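ESX-5 secretion-associated protein EspG5 (Mycobacterium marinum, PDB 6VJ5) acts as a specific chaperone that keeps its cognate PE/PPE dimers from aggregating and is required for LipY and PE31/PPE18 secretion. Local coordinates at residues S238-S243 with K283-T288; I252-Q257 with A266-C271. All blocks are in the same frame, centred on the assembly; numbering follows the deposited sequence.

Contact 1 of 2, residues S238-S243 with K283-T288; sequences SASVLS and KTVLDT
Ser-238 CB approaches the flat Val-285 carbonyl from one side of its plane, 3.3 Å from Val-285 O. Two donors of Thr-288, its backbone N and its OG1, bond to this oxygen from the other side. Thr-288 OG1 to Val-285 O is short, 2.6 Å, and tilted 31° from that plane. The Ser-240 carbonyl is the second flat group. Ser-238 OG bonds to Ser-240 O at 2.9 Å, a little tilted from its plane, and Val-285 CG2 lies 3.8 Å from Ser-240 O. Ser-238 OG also bonds to Ala-227 N of the neighbouring strand, so this hydroxyl ties two stretches of backbone together.

The contact joins the C-terminal part of helix 275-286 and the turn that continues from it to strand 234-247 of the large antiparallel sheet. Val-285 is the main apolar group on the helix side. Its two methyls part: CG1 meets Ser-238 OG at 3.5 Å, while CG2 lies alongside Leu-242 CB at 4.0 Å. With chi1 at 55°, Thr-288 OG1 sits between backbone N and carbonyl carbon, which turns it back to Val-285 O and also places it near Ser-238 CB and Ser-240 CB. The one hydrogen bond across the segments is weak, Ala-239 N to Thr-288 O at 3.4 Å, though nearly straight at 172°. Ser-240 OG has its polar partner in Gln-256 O of the adjacent strand. Val-241 CB points away from residues 283-288, and the Val-241 carbonyl oxygen bonds to a polar side chain of another protein.

Contact 2 of 2, residues I252-Q257 with A266-C271; sequences IALYQQ and AWLAIC
With chi1 at 62°, Tyr-255 CG sits between the backbone N and the carbonyl carbon, and the ring lies across Ala-269. Leu-254 lies on the opposite face; its CG is anti to the carbonyl carbon (chi1 -54°) and its CD2 meets Ile-270. These residues belong to an antiparallel beta hairpin, strands 250-256 and 267-272, within the large sheet. Ala-253 with Cys-271 and Tyr-255 with Ala-269 are hydrogen-bonded pairs. Leu-254 with Ile-270 and Gln-256 with Leu-268 are non-hydrogen-bonded pairs. Each hydrogen-bonded pair makes two backbone bonds, the shortest being Ala-269 N to Tyr-255 O at 2.7 Å. Gln-257 N adds a longer bond to Trp-267 O, 3.3 Å. At the non-hydrogen-bonded pairs, Leu-254 CA and Gln-256 CA make CA-H...O contacts with Ala-269 O and Trp-267 O.

On the face of Leu-254 and Ile-270, the two side chains run side by side, with Leu-254 CD2 3.7 Å from Ile-270 CG1. Leu-268 CD1 turns back over the Tyr-255 peptide, 3.6 Å from Tyr-255 C. Leu-268 and Ile-270 also touch Met-179 of helix 176-188, which covers part of this face. Another protein reaches it too: an apolar side chain packs on Leu-254, a polar one on Leu-268, and a polar side chain bonds to Gln-256 NE2.

The other face holds the Tyr-255 side chain, which also touches Ser-240 and Leu-242 of strand 234-247. Cys-271 SG approaches the ring obliquely, 4.2 Å from Tyr-255 CE2. Ala-269 CB lies over one ring face as a CH-pi contact, offset toward the rim, at 3.6 Å from Tyr-255 CZ.

The centres of contacts 1 and 2 lie about 10 Å apart, on the same side of the chain's centre. The segments follow the chain as 238-243, 252-257, 266-271 and 283-288, so the hairpin of contact 2 falls between the two halves of contact 1. Strands 234-247 and 250-256 are neighbours in the same antiparallel sheet. A probable hydrogen bond between Ser-243 O and Leu-254 N joins the two contacts. Helix 275-286 follows strand 267-272 and brings the chain back to strand 234-247. Both contacts also meet another protein, consistent with this part of the sheet serving the chaperone's binding role.

Contact 1 of 2, residues S238-S243 with K283-T288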
loop_
_atom_site.group_PDB
_atom_site.type_symbol
_atom_site.label_atom_id
_atom_site.label_comp_id
_atom_site.label_asym_id
_atom_site.label_seq_id
_atom_site.Cartn_x
_atom_site.Cartn_y
_atom_site.Cartn_z
ATOM N N SER C 238 10.477 2.113 -25.715
ATOM C CA SER C 238 11.302 2.105 -26.915
ATOM C C SER C 238 12.214 0.884 -26.893
ATOM O O SER C 238 12.828 0.574 -25.868
ATOM C CB SER C 238 12.133 3.382 -27.017
ATOM O OG SER C 238 12.892 3.591 -25.843
ATOM N N ALA C 239 12.291 0.180 -28.023
ATOM C CA ALA C 239 13.138 -1.003 -28.097
ATOM C C ALA C 239 14.605 -0.659 -27.890
ATOM O O ALA C 239 15.395 -1.538 -27.531
ATOM C CB ALA C 239 12.949 -1.704 -29.444
ATOM N N SER C 240 14.976 0.604 -28.085
ATOM C CA SER C 240 16.354 1.055 -28.005
ATOM C C SER C 240 16.510 2.083 -26.894
ATOM O O SER C 240 15.586 2.845 -26.596
ATOM C CB SER C 240 16.802 1.672 -29.336
ATOM O OG SER C 240 18.010 2.391 -29.180
ATOM N N VAL C 241 17.694 2.096 -26.285
ATOM C CA VAL C 241 18.063 3.084 -25.282
ATOM C C VAL C 241 19.325 3.793 -25.754
ATOM O O VAL C 241 20.225 3.162 -26.317
ATOM C CB VAL C 241 18.294 2.444 -23.898
ATOM C CG1 VAL C 241 18.613 3.518 -22.855
ATOM C CG2 VAL C 241 17.082 1.627 -23.476
ATOM N N LEU C 242 19.387 5.100 -25.524
ATOM C CA LEU C 242 20.582 5.889 -25.787
ATOM C C LEU C 242 21.357 6.043 -24.488
ATOM O O LEU C 242 20.845 6.623 -23.525
ATOM C CB LEU C 242 20.244 7.267 -26.356
ATOM C CG LEU C 242 21.431 8.234 -26.455
ATOM C CD1 LEU C 242 22.480 7.713 -27.429
ATOM C CD2 LEU C 242 20.958 9.628 -26.865
ATOM N N SER C 243 22.592 5.554 -24.469
ATOM C CA SER C 243 23.485 5.716 -23.330
ATOM C C SER C 243 24.657 6.603 -23.733
ATOM O O SER C 243 25.378 6.290 -24.687
ATOM C CB SER C 243 23.986 4.360 -22.831
ATOM O OG SER C 243 24.928 4.533 -21.791
ATOM N N LYS C 283 16.547 10.438 -31.904
ATOM C CA LYS C 283 15.573 10.093 -32.932
ATOM C C LYS C 283 15.394 8.583 -33.032
ATOM O O LYS C 283 14.273 8.093 -33.210
ATOM C CB LYS C 283 16.012 10.663 -34.278
ATOM C CG LYS C 283 15.003 10.452 -35.394
ATOM C CD LYS C 283 15.574 10.849 -36.747
ATOM C CE LYS C 283 14.541 10.666 -37.848
ATOM N NZ LYS C 283 13.410 11.625 -37.692
ATOM N N THR C 284 16.493 7.830 -32.927
ATOM C CA THR C 284 16.414 6.379 -33.060
ATOM C C THR C 284 15.654 5.752 -31.903
ATOM O O THR C 284 14.994 4.721 -32.084
ATOM C CB THR C 284 17.820 5.786 -33.148
ATOM O OG1 THR C 284 18.488 6.306 -34.305
ATOM C CG2 THR C 284 17.756 4.275 -33.239
ATOM N N VAL C 285 15.748 6.349 -30.718
ATOM C CA VAL C 285 14.928 5.911 -29.595
ATOM C C VAL C 285 13.456 6.123 -29.916
ATOM O O VAL C 285 12.630 5.213 -29.776
ATOM C CB VAL C 285 15.341 6.665 -28.318
ATOM C CG1 VAL C 285 14.316 6.449 -27.221
ATOM C CG2 VAL C 285 16.729 6.229 -27.871
ATOM N N LEU C 286 13.111 7.332 -30.366
ATOM C CA LEU C 286 11.710 7.668 -30.592
ATOM C C LEU C 286 11.122 6.894 -31.762
ATOM O O LEU C 286 9.921 6.603 -31.768
ATOM C CB LEU C 286 11.570 9.171 -30.832
ATOM C CG LEU C 286 11.996 10.055 -29.660
ATOM C CD1 LEU C 286 11.954 11.529 -30.028
ATOM C CD2 LEU C 286 11.116 9.780 -28.442
ATOM N N ASP C 287 11.938 6.548 -32.755
ATOM C CA ASP C 287 11.426 5.812 -33.903
ATOM C C ASP C 287 11.303 4.319 -33.636
ATOM O O ASP C 287 10.776 3.599 -34.491
ATOM C CB ASP C 287 12.315 6.059 -35.124
ATOM C CG ASP C 287 12.247 7.498 -35.608
ATOM O OD1 ASP C 287 11.246 8.176 -35.300
ATOM O OD2 ASP C 287 13.187 7.949 -36.296
ATOM N N THR C 288 11.764 3.842 -32.478
ATOM C CA THR C 288 11.581 2.454 -32.077
ATOM C C THR C 288 10.414 2.278 -31.110
ATOM O O THR C 288 10.224 1.182 -30.573
ATOM C CB THR C 288 12.857 1.897 -31.442
ATOM O OG1 THR C 288 13.262 2.729 -30.346
ATOM C CG2 THR C 288 13.974 1.816 -32.470
#

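Contact 2 of 2, residues I252-Q257 with A266-C271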
loop_
_atom_site.group_PDB
_atom_site.type_symbol
_atom_site.label_atom_id
_atom_site.label_comp_id
_atom_site.label_asym_id
_atom_site.label_seq_id
_atom_site.Cartn_x
_atom_site.Cartn_y
_atom_site.Cartn_z
ATOM N N ILE C 252 31.128 9.100 -25.174
ATOM C CA ILE C 252 30.703 8.088 -26.134
ATOM C C ILE C 252 29.190 7.942 -26.069
ATOM O O ILE C 252 28.566 8.139 -25.019
ATOM C CB ILE C 252 31.390 6.734 -25.854
ATOM C CG1 ILE C 252 32.905 6.922 -25.756
ATOM C CG2 ILE C 252 31.033 5.722 -26.928
ATOM C CD1 ILE C 252 33.673 5.645 -25.458
ATOM N N ALA C 253 28.601 7.584 -27.209
ATOM C CA ALA C 253 27.167 7.365 -27.330
ATOM C C ALA C 253 26.917 5.942 -27.800
ATOM O O ALA C 253 27.521 5.496 -28.779
ATOM C CB ALA C 253 26.534 8.355 -28.312
ATOM N N LEU C 254 26.017 5.243 -27.113
ATOM C CA LEU C 254 25.649 3.876 -27.448
ATOM C C LEU C 254 24.141 3.789 -27.600
ATOM O O LEU C 254 23.395 4.339 -26.784
ATOM C CB LEU C 254 26.111 2.896 -26.367
ATOM C CG LEU C 254 27.591 2.958 -25.996
ATOM C CD1 LEU C 254 27.799 2.478 -24.573
ATOM C CD2 LEU C 254 28.400 2.116 -26.966
ATOM N N TYR C 255 23.693 3.087 -28.634
ATOM C CA TYR C 255 22.261 2.910 -28.818
ATOM C C TYR C 255 22.008 1.836 -29.860
ATOM O O TYR C 255 22.830 1.612 -30.753
ATOM C CB TYR C 255 21.594 4.220 -29.246
ATOM C CG TYR C 255 22.093 4.744 -30.574
ATOM C CD1 TYR C 255 21.520 4.321 -31.765
ATOM C CD2 TYR C 255 23.135 5.661 -30.638
ATOM C CE1 TYR C 255 21.966 4.795 -32.978
ATOM C CE2 TYR C 255 23.589 6.141 -31.854
ATOM C CZ TYR C 255 22.999 5.704 -33.019
ATOM O OH TYR C 255 23.443 6.172 -34.233
ATOM N N GLN C 256 20.865 1.169 -29.728
ATOM C CA GLN C 256 20.406 0.242 -30.749
ATOM C C GLN C 256 19.796 1.015 -31.911
ATOM O O GLN C 256 19.281 2.124 -31.745
ATOM C CB GLN C 256 19.373 -0.728 -30.177
ATOM C CG GLN C 256 19.968 -1.891 -29.415
ATOM C CD GLN C 256 18.922 -2.670 -28.644
ATOM O OE1 GLN C 256 18.331 -3.623 -29.154
ATOM N NE2 GLN C 256 18.686 -2.266 -27.407
ATOM N N GLN C 257 19.858 0.420 -33.094
ATOM C CA GLN C 257 19.210 0.971 -34.273
ATOM C C GLN C 257 17.930 0.200 -34.561
ATOM O O GLN C 257 17.795 -0.970 -34.199
ATOM C CB GLN C 257 20.150 0.919 -35.474
ATOM C CG GLN C 257 21.271 1.931 -35.379
ATOM C CD GLN C 257 22.177 1.904 -36.580
ATOM O OE1 GLN C 257 22.249 0.903 -37.291
ATOM N NE2 GLN C 257 22.872 3.011 -36.821
ATOM N N ALA C 266 19.725 -7.898 -32.993
ATOM C CA ALA C 266 19.786 -6.446 -33.049
ATOM C C ALA C 266 21.227 -5.955 -33.151
ATOM O O ALA C 266 22.182 -6.697 -32.918
ATOM C CB ALA C 266 19.113 -5.836 -31.813
ATOM N N TRP C 267 21.366 -4.670 -33.482
ATOM C CA TRP C 267 22.662 -4.030 -33.683
ATOM C C TRP C 267 22.828 -2.870 -32.712
ATOM O O TRP C 267 21.914 -2.053 -32.554
ATOM C CB TRP C 267 22.802 -3.522 -35.126
ATOM C CG TRP C 267 22.831 -4.623 -36.133
ATOM C CD1 TRP C 267 21.757 -5.251 -36.691
ATOM C CD2 TRP C 267 23.993 -5.240 -36.697
ATOM N NE1 TRP C 267 22.178 -6.222 -37.565
ATOM C CE2 TRP C 267 23.547 -6.235 -37.588
ATOM C CE3 TRP C 267 25.368 -5.048 -36.536
ATOM C CZ2 TRP C 267 24.424 -7.035 -38.315
ATOM C CZ3 TRP C 267 26.239 -5.845 -37.258
ATOM C CH2 TRP C 267 25.764 -6.825 -38.136
ATOM N N LEU C 268 23.993 -2.800 -32.070
ATOM C CA LEU C 268 24.351 -1.690 -31.197
ATOM C C LEU C 268 25.290 -0.755 -31.948
ATOM O O LEU C 268 26.301 -1.196 -32.503
ATOM C CB LEU C 268 25.015 -2.185 -29.911
ATOM C CG LEU C 268 25.284 -1.115 -28.848
ATOM C CD1 LEU C 268 23.987 -0.639 -28.195
ATOM C CD2 LEU C 268 26.266 -1.617 -27.794
ATOM N N ALA C 269 24.941 0.525 -31.976
ATOM C CA ALA C 269 25.774 1.550 -32.583
ATOM C C ALA C 269 26.706 2.124 -31.527
ATOM O O ALA C 269 26.260 2.517 -30.445
ATOM C CB ALA C 269 24.913 2.660 -33.185
ATOM N N ILE C 270 27.999 2.142 -31.833
ATOM C CA ILE C 270 29.017 2.732 -30.971
ATOM C C ILE C 270 29.563 3.941 -31.713
ATOM O O ILE C 270 30.155 3.797 -32.789
ATOM C CB ILE C 270 30.131 1.733 -30.629
ATOM C CG1 ILE C 270 29.523 0.466 -30.029
ATOM C CG2 ILE C 270 31.116 2.365 -29.652
ATOM C CD1 ILE C 270 30.505 -0.677 -29.897
ATOM N N CYS C 271 29.354 5.126 -31.151
ATOM C CA CYS C 271 29.564 6.376 -31.861
ATOM C C CYS C 271 30.229 7.394 -30.952
ATOM O O CYS C 271 30.113 7.305 -29.725
ATOM C CB CYS C 271 28.229 6.948 -32.365
ATOM S SG CYS C 271 27.395 5.924 -33.601
#